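Local structure of tripartite motif-containing protein 65 (7JL4) at residues Pro10-Leu15 against Tyr154-Gln159. The protein is an E3 ubiquitin ligase acting in innate immunity, autophagy and inflammation, seen here as its C-terminal PRY-SPRY domain. Sequence-based numbering, arbitrary orientation.
Sequences PLRRKL and YSLEPQ
Leu15 and Tyr154 meet methyl to ring where the short N-terminal helix 10-15 of this PRY-SPRY (B30.2) domain packs on the seven-stranded sheet of its beta-sandwich. The two side chains come from opposite directions, and Leu15 CD1 sits over the centre of the Tyr154 ring, 3.8 Å from its centroid and 7° off its normal, a CH-pi contact. Tyr154 suits the end of strand 150-155 because its flat ring gives a broad apolar face to the helix. With CG anti to the carbonyl carbon (chi1 -71°), it reaches toward the helix and brings Tyr154 OH 4.1 Å from Leu15 CD2. Replacing Tyr154 by alanine takes away the ring, and Leu15 would probably lose its CH-pi partner, with a gap opening between helix and strand. One helical turn earlier, Arg12 is extended from CG to NE, and its aliphatic stem crosses Leu156, a buried apolar residue that also packs on Tyr74; Leu156 CB lies over one face of the guanidinium. Arginine suits the place because its long stem can lie against Leu156 while NH2 still reaches Glu76 on strand 72-79 in a salt bridge. No hydrogen bond joins the two segments; the Leu156 CD1 branch does the touching, 3.6 Å from Arg12 CG and 3.5 Å from Arg12 CD.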
loop_
_atom_site.group_PDB
_atom_site.type_symbol
_atom_site.label_atom_id
_atom_site.label_comp_id
_atom_site.label_asym_id
_atom_site.label_seq_id
_atom_site.Cartn_x
_atom_site.Cartn_y
_atom_site.Cartn_z
ATOM N N PRO A 10 -18.558 -4.923 13.158
ATOM C CA PRO A 10 -18.513 -6.385 12.959
ATOM C C PRO A 10 -17.997 -6.817 11.592
ATOM O O PRO A 10 -17.379 -7.890 11.484
ATOM C CB PRO A 10 -19.970 -6.820 13.181
ATOM C CG PRO A 10 -20.774 -5.583 13.076
ATOM C CD PRO A 10 -19.894 -4.475 13.570
ATOM N N LEU A 11 -18.231 -6.032 10.536
ATOM C CA LEU A 11 -17.625 -6.363 9.249
ATOM C C LEU A 11 -16.111 -6.229 9.319
ATOM O O LEU A 11 -15.377 -7.081 8.801
ATOM C CB LEU A 11 -18.208 -5.483 8.141
ATOM C CG LEU A 11 -17.581 -5.682 6.753
ATOM C CD1 LEU A 11 -17.718 -7.141 6.293
ATOM C CD2 LEU A 11 -18.176 -4.721 5.699
ATOM N N ARG A 12 -15.621 -5.185 9.985
ATOM C CA ARG A 12 -14.182 -5.037 10.130
ATOM C C ARG A 12 -13.619 -6.180 10.962
ATOM O O ARG A 12 -12.533 -6.698 10.677
ATOM C CB ARG A 12 -13.860 -3.678 10.758
ATOM C CG ARG A 12 -12.379 -3.330 10.855
ATOM C CD ARG A 12 -12.193 -1.972 11.555
ATOM N NE ARG A 12 -10.786 -1.637 11.760
ATOM C CZ ARG A 12 -10.356 -0.706 12.600
ATOM N NH1 ARG A 12 -11.237 -0.026 13.340
ATOM N NH2 ARG A 12 -9.048 -0.475 12.718
ATOM N N ARG A 13 -14.356 -6.602 11.988
ATOM C CA ARG A 13 -13.864 -7.710 12.804
ATOM C C ARG A 13 -13.764 -8.985 11.976
ATOM O O ARG A 13 -12.859 -9.801 12.186
ATOM C CB ARG A 13 -14.773 -7.913 14.016
ATOM C CG ARG A 13 -14.191 -8.829 15.096
ATOM C CD ARG A 13 -14.757 -8.498 16.473
ATOM N NE ARG A 13 -14.141 -7.345 17.125
ATOM C CZ ARG A 13 -12.972 -7.395 17.754
ATOM N NH1 ARG A 13 -12.288 -8.528 17.777
ATOM N NH2 ARG A 13 -12.480 -6.316 18.350
ATOM N N LYS A 14 -14.692 -9.184 11.028
ATOM C CA LYS A 14 -14.594 -10.348 10.152
ATOM C C LYS A 14 -13.351 -10.270 9.272
ATOM O O LYS A 14 -12.666 -11.277 9.067
ATOM C CB LYS A 14 -15.853 -10.476 9.295
ATOM C CG LYS A 14 -15.820 -11.603 8.282
ATOM C CD LYS A 14 -17.084 -11.623 7.442
ATOM C CE LYS A 14 -16.845 -12.265 6.080
ATOM N NZ LYS A 14 -18.021 -13.080 5.636
ATOM N N LEU A 15 -13.037 -9.079 8.755
ATOM C CA LEU A 15 -11.822 -8.909 7.958
ATOM C C LEU A 15 -10.579 -9.265 8.764
ATOM O O LEU A 15 -9.627 -9.868 8.232
ATOM C CB LEU A 15 -11.722 -7.465 7.457
ATOM C CG LEU A 15 -12.718 -7.052 6.405
ATOM C CD1 LEU A 15 -12.701 -5.521 6.199
ATOM C CD2 LEU A 15 -12.349 -7.786 5.141
ATOM N N TYR A 154 -10.360 -0.885 1.413
ATOM C CA TYR A 154 -11.354 -0.359 2.342
ATOM C C TYR A 154 -10.916 0.977 2.922
ATOM O O TYR A 154 -9.724 1.248 3.090
ATOM C CB TYR A 154 -11.605 -1.314 3.524
ATOM C CG TYR A 154 -12.354 -2.581 3.159
ATOM C CD1 TYR A 154 -11.694 -3.671 2.592
ATOM C CD2 TYR A 154 -13.725 -2.668 3.373
ATOM C CE1 TYR A 154 -12.399 -4.848 2.249
ATOM C CE2 TYR A 154 -14.431 -3.823 3.057
ATOM C CZ TYR A 154 -13.767 -4.901 2.495
ATOM O OH TYR A 154 -14.501 -6.012 2.174
ATOM N N SER A 155 -11.900 1.800 3.255
ATOM C CA SER A 155 -11.717 2.865 4.227
ATOM C C SER A 155 -12.345 2.390 5.525
ATOM O O SER A 155 -13.375 1.716 5.501
ATOM C CB SER A 155 -12.368 4.167 3.745
ATOM O OG SER A 155 -12.246 5.156 4.747
ATOM N N LEU A 156 -11.710 2.688 6.659
ATOM C CA LEU A 156 -12.209 2.118 7.891
ATOM C C LEU A 156 -12.790 3.189 8.808
ATOM O O LEU A 156 -13.416 2.852 9.817
ATOM C CB LEU A 156 -11.096 1.390 8.667
ATOM C CG LEU A 156 -10.866 -0.027 8.092
ATOM C CD1 LEU A 156 -12.014 -1.031 8.152
ATOM C CD2 LEU A 156 -10.071 -0.070 6.777
ATOM N N GLU A 157 -12.561 4.470 8.511
ATOM C CA GLU A 157 -13.088 5.556 9.326
ATOM C C GLU A 157 -13.775 6.557 8.404
ATOM O O GLU A 157 -13.216 6.921 7.349
ATOM C CB GLU A 157 -11.987 6.227 10.185
ATOM C CG GLU A 157 -10.752 6.679 9.415
ATOM C CD GLU A 157 -9.736 7.426 10.263
ATOM O OE1 GLU A 157 -9.298 8.520 9.834
ATOM O OE2 GLU A 157 -9.382 6.927 11.358
ATOM N N PRO A 158 -14.999 6.993 8.732
ATOM C CA PRO A 158 -15.751 6.633 9.943
ATOM C C PRO A 158 -16.484 5.282 9.926
ATOM O O PRO A 158 -16.835 4.800 11.006
ATOM C CB PRO A 158 -16.771 7.759 10.048
ATOM C CG PRO A 158 -17.029 8.125 8.632
ATOM C CD PRO A 158 -15.718 7.995 7.924
ATOM N N GLN A 159 -16.755 4.703 8.759
ATOM C CA GLN A 159 -17.331 3.368 8.693
ATOM C C GLN A 159 -16.403 2.472 7.901
ATOM O O GLN A 159 -15.515 2.940 7.187
ATOM C CB GLN A 159 -18.686 3.309 7.985
ATOM C CG GLN A 159 -19.796 4.055 8.594
ATOM C CD GLN A 159 -20.969 4.137 7.637
ATOM O OE1 GLN A 159 -21.300 5.206 7.115
ATOM N NE2 GLN A 159 -21.652 3.002 7.456
#